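Local atomic coordinates of farnesyl pyrophosphate synthase (Pseudomonas aeruginosa, PDB entry 3ZOU), a protein that catalyses the condensation of geranyl diphosphate with isopentenyl diphosphate to make farnesyl diphosphate, a C15 isoprenoid precursor. Residues A70-L75 / A119-V124; Q158-G163 / E175-H180. All coordinates share one frame; numbering follows the deposited sequence.

Overall arrangement
Contact 1 joins helices 67-85 and 107-126, and contact 2 joins helices 154-163 and 171-196, in the all-helical isoprenoid synthase fold. They follow one another along the chain, contact 1 closing before contact 2 opens, with centres 23 Å apart and nearest atoms about 12 Å apart, so they do not touch. Contact 1 is wholly buried, and its Ala121 side chain lies about 13 Å from the bound geranyl diphosphate. Contact 2 holds Gln158 of that substrate's pocket. No helix is common to both, but helix 67-85 runs on from contact 1 to the pocket residues Ser80, Leu81, His83 and Asp84, where Asp84 takes a hydrogen bond from Gln158. Both contacts also reach the second subunit of the dimer.

Contact 1 (A70-L75 / A119-V124)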
loop_
_atom_site.group_PDB
_atom_site.type_symbol
_atom_site.label_atom_id
_atom_site.label_comp_id
_atom_site.label_asym_id
_atom_site.label_seq_id
_atom_site.Cartn_x
_atom_site.Cartn_y
_atom_site.Cartn_z
ATOM N N ALA A 70 -7.045 -1.663 -14.150
ATOM C CA ALA A 70 -7.775 -2.868 -13.894
ATOM C C ALA A 70 -6.982 -3.749 -12.917
ATOM O O ALA A 70 -7.546 -4.245 -11.956
ATOM C CB ALA A 70 -8.029 -3.574 -15.231
ATOM N N CYS A 71 -5.692 -3.894 -13.173
ATOM C CA CYS A 71 -4.878 -4.702 -12.272
ATOM C C CYS A 71 -4.780 -4.125 -10.856
ATOM O O CYS A 71 -5.000 -4.815 -9.884
ATOM C CB CYS A 71 -3.494 -4.833 -12.769
ATOM S SG CYS A 71 -3.276 -5.922 -14.215
ATOM N N ALA A 72 -4.587 -2.833 -10.813
ATOM C CA ALA A 72 -4.420 -2.153 -9.496
ATOM C C ALA A 72 -5.655 -2.292 -8.668
ATOM O O ALA A 72 -5.585 -2.622 -7.472
ATOM C CB ALA A 72 -4.027 -0.723 -9.667
ATOM N N VAL A 73 -6.840 -2.041 -9.240
ATOM C CA VAL A 73 -8.033 -2.131 -8.394
ATOM C C VAL A 73 -8.311 -3.550 -7.967
ATOM O O VAL A 73 -8.785 -3.769 -6.862
ATOM C CB VAL A 73 -9.284 -1.447 -9.009
ATOM C CG1 VAL A 73 -8.963 0.038 -9.176
ATOM C CG2 VAL A 73 -9.676 -2.074 -10.359
ATOM N N GLU A 74 -7.981 -4.541 -8.802
ATOM C CA GLU A 74 -8.182 -5.909 -8.431
ATOM C C GLU A 74 -7.212 -6.332 -7.326
ATOM O O GLU A 74 -7.563 -7.073 -6.452
ATOM C CB GLU A 74 -8.128 -6.874 -9.635
ATOM C CG GLU A 74 -8.650 -8.244 -9.262
ATOM C CD GLU A 74 -10.146 -8.357 -8.874
ATOM O OE1 GLU A 74 -10.900 -7.406 -9.174
ATOM O OE2 GLU A 74 -10.489 -9.404 -8.324
ATOM N N LEU A 75 -5.996 -5.805 -7.414
ATOM C CA LEU A 75 -4.996 -6.112 -6.390
ATOM C C LEU A 75 -5.443 -5.574 -5.050
ATOM O O LEU A 75 -5.254 -6.254 -4.022
ATOM C CB LEU A 75 -3.650 -5.562 -6.784
ATOM C CG LEU A 75 -2.984 -6.388 -7.921
ATOM C CD1 LEU A 75 -1.871 -5.567 -8.518
ATOM C CD2 LEU A 75 -2.489 -7.751 -7.479
ATOM N N ALA A 119 1.187 -3.115 -1.979
ATOM C CA ALA A 119 2.343 -2.407 -2.607
ATOM C C ALA A 119 2.369 -2.597 -4.122
ATOM O O ALA A 119 2.613 -1.625 -4.818
ATOM C CB ALA A 119 3.658 -2.856 -1.999
ATOM N N LEU A 120 2.055 -3.813 -4.526
ATOM C CA LEU A 120 2.091 -4.078 -5.972
ATOM C C LEU A 120 1.105 -3.226 -6.718
ATOM O O LEU A 120 1.345 -2.854 -7.868
ATOM C CB LEU A 120 1.879 -5.525 -6.215
ATOM C CG LEU A 120 1.932 -6.066 -7.639
ATOM C CD1 LEU A 120 3.293 -5.774 -8.201
ATOM C CD2 LEU A 120 1.685 -7.565 -7.586
ATOM N N ALA A 121 -0.076 -3.024 -6.155
ATOM C CA ALA A 121 -1.111 -2.218 -6.808
ATOM C C ALA A 121 -0.508 -0.860 -7.180
ATOM O O ALA A 121 -0.754 -0.294 -8.258
ATOM C CB ALA A 121 -2.335 -2.081 -5.955
ATOM N N PHE A 122 0.183 -0.244 -6.228
ATOM C CA PHE A 122 0.771 1.098 -6.383
ATOM C C PHE A 122 1.980 1.055 -7.324
ATOM O O PHE A 122 2.123 1.913 -8.188
ATOM C CB PHE A 122 1.083 1.731 -4.997
ATOM C CG PHE A 122 -0.171 1.996 -4.216
ATOM C CD1 PHE A 122 -1.063 2.962 -4.648
ATOM C CD2 PHE A 122 -0.489 1.291 -3.101
ATOM C CE1 PHE A 122 -2.211 3.240 -3.889
ATOM C CE2 PHE A 122 -1.633 1.563 -2.353
ATOM C CZ PHE A 122 -2.513 2.495 -2.794
ATOM N N GLU A 123 2.759 -0.037 -7.264
ATOM C CA GLU A 123 3.831 -0.219 -8.220
ATOM C C GLU A 123 3.317 -0.239 -9.646
ATOM O O GLU A 123 3.918 0.387 -10.509
ATOM C CB GLU A 123 4.575 -1.554 -7.921
ATOM C CG GLU A 123 5.781 -1.747 -8.844
ATOM C CD GLU A 123 6.508 -3.031 -8.555
ATOM O OE1 GLU A 123 6.422 -3.635 -7.480
ATOM O OE2 GLU A 123 7.158 -3.501 -9.518
ATOM N N VAL A 124 2.251 -0.981 -9.897
ATOM C CA VAL A 124 1.701 -1.135 -11.242
ATOM C C VAL A 124 1.272 0.214 -11.811
ATOM O O VAL A 124 1.473 0.506 -12.996
ATOM C CB VAL A 124 0.577 -2.154 -11.213
ATOM C CG1 VAL A 124 -0.362 -2.065 -12.378
ATOM C CG2 VAL A 124 1.190 -3.530 -11.124
#
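Helices 70-75 and 119-124 run almost antiparallel, 167° between their directions, with axes 8.3 Å apart at closest approach and the CA atoms of Ala72 and Ala121 only 4.3 Å from each other. Two alanines make this closeness possible. The methyl of Ala72 sits against the backbone of the partner helix, its CB 3.6 Å from Ala121 O, and the exchange is mutual, for Ala121 CB lies 3.6 Å from Ala72 O. Ala121 CB also packs on Leu75 CB at 3.8 Å. Leu75 keeps its CG beside the backbone N (chi1 -74°), and from there the CD1 branch lies over the backbone of the other helix, 3.8 Å from Ala121 CA, and meets Leu120 CG at 3.9 Å; the two leucine side chains pass at a slant. This is close antiparallel helix packing through small residues within the helical bundle of the polyprenyl synthase fold, with apolar side chains meeting from both helices. Leu21 and Phe22 lie against Leu75, and Leu21 also touches Leu120 and Val124. On another side of the pair, helix 135-149 packs through Leu145 on Ala72. About a turn beyond Ala121, Val124 points CG1 at CB of Cys71, the neighbour of Ala72, across 4.2 Å, a looser touch. Phe122 turns its back on helix 70-75 and stacks its ring on Phe122 of the second subunit, which places helix 107-126 at the dimer interface.

Contact 2 (Q158-G163 / E175-H180); sequences QAIDLG and EVMHRH. With GPP (geranyl diphosphate), chain E.
In the isoprenoid synthase fold, the wall of the geranyl diphosphate pocket is backed here by helix 175-180 packing on helix 158-163, where Ile160 meets Met177 and His180. The helices cross at -145°, their axes 8.7 Å apart. On the pocket side, Gln158 lies along the geranyl chain, its OE1 3.6 Å from GPP C6 and its NE2 hydrogen-bonded to Asp84, a magnesium ligand. Ile160 points the other way and divides its work: CG2 packs on Met177 CB at 3.9 Å, while CD1 stands over one face of the His180 ring, a CH-pi contact 4.1 Å from the centroid. With CG anti to the backbone N (chi1 -175°) and two bends further out, one of two deposited conformers of Met177 carries its sulfur alongside Asp161, SD in that conformer lying 4.0 Å from Asp161 CB. Asp161 OD2 forms a salt bridge with Lys181, whose NZ also hydrogen-bonds to geranyl diphosphate; the side chain of Asp161 lies about 4 Å from a bound magnesium ion. The His180 ring is held by ND1, which donates to Val176 O at 2.7 Å (N-H...O 162°), while His180 N reaches the same oxygen from the opposite face of its carbonyl plane.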
loop_
_atom_site.group_PDB
_atom_site.type_symbol
_atom_site.label_atom_id
_atom_site.label_comp_id
_atom_site.label_asym_id
_atom_site.label_seq_id
_atom_site.Cartn_x
_atom_site.Cartn_y
_atom_site.Cartn_z
ATOM N N GLN A 158 -14.037 -0.692 6.525
ATOM C CA GLN A 158 -13.853 -1.920 7.284
ATOM C C GLN A 158 -13.900 -1.574 8.766
ATOM O O GLN A 158 -14.554 -2.313 9.502
ATOM C CB GLN A 158 -12.580 -2.629 6.895
ATOM C CG GLN A 158 -12.401 -3.959 7.603
ATOM C CD GLN A 158 -13.270 -5.134 7.143
ATOM O OE1 GLN A 158 -14.372 -4.868 6.421
ATOM N NE2 GLN A 158 -12.929 -6.335 7.457
ATOM N N ALA A 159 -13.257 -0.506 9.151
ATOM C CA ALA A 159 -13.258 -0.058 10.568
ATOM C C ALA A 159 -14.663 0.345 10.969
ATOM O O ALA A 159 -15.074 0.052 12.062
ATOM C CB ALA A 159 -12.286 1.075 10.783
ATOM N N ILE A 160 -15.406 0.992 10.102
ATOM C CA ILE A 160 -16.771 1.419 10.442
ATOM C C ILE A 160 -17.619 0.164 10.605
ATOM O O ILE A 160 -18.441 0.115 11.535
ATOM C CB ILE A 160 -17.352 2.362 9.371
ATOM C CG1 ILE A 160 -16.641 3.689 9.392
ATOM C CG2 ILE A 160 -18.858 2.578 9.576
ATOM C CD1 ILE A 160 -16.890 4.575 8.212
ATOM N N ASP A 161 -17.498 -0.842 9.713
ATOM C CA ASP A 161 -18.223 -2.127 9.800
ATOM C C ASP A 161 -17.903 -2.814 11.134
ATOM O O ASP A 161 -18.822 -3.157 11.943
ATOM C CB ASP A 161 -17.904 -2.999 8.616
ATOM C CG ASP A 161 -18.837 -4.198 8.443
ATOM O OD1 ASP A 161 -19.979 -4.151 8.954
ATOM O OD2 ASP A 161 -18.486 -5.078 7.646
ATOM N N LEU A 162 -16.638 -2.924 11.444
ATOM C CA LEU A 162 -16.247 -3.543 12.687
ATOM C C LEU A 162 -16.743 -2.797 13.889
ATOM O O LEU A 162 -17.121 -3.424 14.853
ATOM C CB LEU A 162 -14.731 -3.694 12.743
ATOM C CG LEU A 162 -14.327 -4.842 11.804
ATOM C CD1 LEU A 162 -12.806 -4.820 11.780
ATOM C CD2 LEU A 162 -14.815 -6.238 12.194
ATOM N N GLY A 163 -16.749 -1.468 13.852
ATOM C CA GLY A 163 -17.126 -0.614 14.987
ATOM C C GLY A 163 -18.622 -0.452 15.163
ATOM O O GLY A 163 -19.075 0.110 16.161
ATOM N N GLU A 175 -25.458 3.271 4.990
ATOM C CA GLU A 175 -24.989 3.794 3.706
ATOM C C GLU A 175 -23.592 4.421 3.807
ATOM O O GLU A 175 -22.758 4.234 2.891
ATOM C CB GLU A 175 -26.001 4.708 3.031
ATOM C CG GLU A 175 -27.176 3.841 2.599
ATOM C CD GLU A 175 -28.237 4.582 1.813
ATOM O OE1 GLU A 175 -28.132 5.823 1.666
ATOM O OE2 GLU A 175 -29.148 3.885 1.329
ATOM N N VAL A 176 -23.343 5.112 4.934
ATOM C CA VAL A 176 -21.976 5.645 5.176
ATOM C C VAL A 176 -20.983 4.447 5.165
ATOM O O VAL A 176 -19.915 4.528 4.570
ATOM C CB VAL A 176 -21.871 6.358 6.542
ATOM C CG1 VAL A 176 -20.424 6.612 6.977
ATOM C CG2 VAL A 176 -22.571 7.705 6.412
ATOM N N MET A 177 -21.360 3.360 5.817
ATOM C CA MET A 177 -20.479 2.183 5.933
ATOM C C MET A 177 -20.221 1.647 4.533
ATOM O O MET A 177 -19.090 1.432 4.122
ATOM C CB MET A 177 -21.114 1.134 6.793
ATOM C CG MET A 177 -20.257 -0.060 7.084
ATOM S SD MET A 177 -20.206 -1.325 5.802
ATOM C CE MET A 177 -21.825 -2.081 5.986
ATOM N N HIS A 178 -21.313 1.413 3.799
ATOM C CA HIS A 178 -21.185 0.850 2.434
ATOM C C HIS A 178 -20.382 1.757 1.539
ATOM O O HIS A 178 -19.501 1.262 0.785
ATOM C CB HIS A 178 -22.548 0.563 1.778
ATOM C CG HIS A 178 -23.232 -0.647 2.304
ATOM N ND1 HIS A 178 -22.592 -1.815 2.578
ATOM C CD2 HIS A 178 -24.548 -0.858 2.606
ATOM C CE1 HIS A 178 -23.476 -2.704 3.018
ATOM N NE2 HIS A 178 -24.661 -2.127 3.027
ATOM N N ARG A 179 -20.645 3.070 1.573
ATOM C CA ARG A 179 -19.954 4.002 0.713
ATOM C C ARG A 179 -18.432 3.937 0.943
ATOM O O ARG A 179 -17.661 4.066 0.013
ATOM C CB ARG A 179 -20.488 5.435 0.844
ATOM C CG ARG A 179 -21.892 5.652 0.255
ATOM C CD ARG A 179 -22.373 7.130 0.286
ATOM N NE ARG A 179 -21.518 7.861 1.181
ATOM C CZ ARG A 179 -21.823 8.327 2.407
ATOM N NH1 ARG A 179 -23.086 8.265 2.897
ATOM N NH2 ARG A 179 -20.797 8.851 3.142
ATOM N N HIS A 180 -18.018 3.692 2.181
ATOM C CA HIS A 180 -16.582 3.566 2.437
ATOM C C HIS A 180 -16.105 2.150 2.107
ATOM O O HIS A 180 -15.084 2.023 1.430
ATOM C CB HIS A 180 -16.288 3.868 3.929
ATOM C CG HIS A 180 -16.389 5.312 4.261
ATOM N ND1 HIS A 180 -17.585 5.978 4.415
ATOM C CD2 HIS A 180 -15.421 6.233 4.527
ATOM C CE1 HIS A 180 -17.361 7.243 4.719
ATOM N NE2 HIS A 180 -16.059 7.425 4.811
HETATM C C1 GPP E . -15.598 -7.926 2.669
HETATM O O1 GPP E . -16.823 -7.596 3.371
HETATM C C2 GPP E . -14.553 -6.909 2.986
HETATM C C3 GPP E . -14.384 -5.778 2.260
HETATM C C4 GPP E . -15.171 -5.632 1.022
HETATM C C5 GPP E . -13.339 -4.797 2.554
HETATM C C6 GPP E . -12.281 -5.423 3.487
HETATM C C7 GPP E . -11.367 -4.354 3.880
HETATM C C8 GPP E . -10.225 -4.470 4.542
HETATM C C9 GPP E . -9.537 -5.754 5.038
HETATM C C10 GPP E . -9.681 -3.087 4.717
HETATM P PA GPP E . -17.650 -8.765 4.092
HETATM O O1A GPP E . -16.781 -9.376 5.224
HETATM O O2A GPP E . -18.939 -8.108 4.548
HETATM O O3A GPP E . -17.963 -9.692 2.818
HETATM P PB GPP E . -17.522 -11.219 2.527
HETATM O O1B GPP E . -16.544 -11.571 3.639
HETATM O O2B GPP E . -18.786 -12.051 2.597
HETATM O O3B GPP E . -16.915 -11.049 1.135
#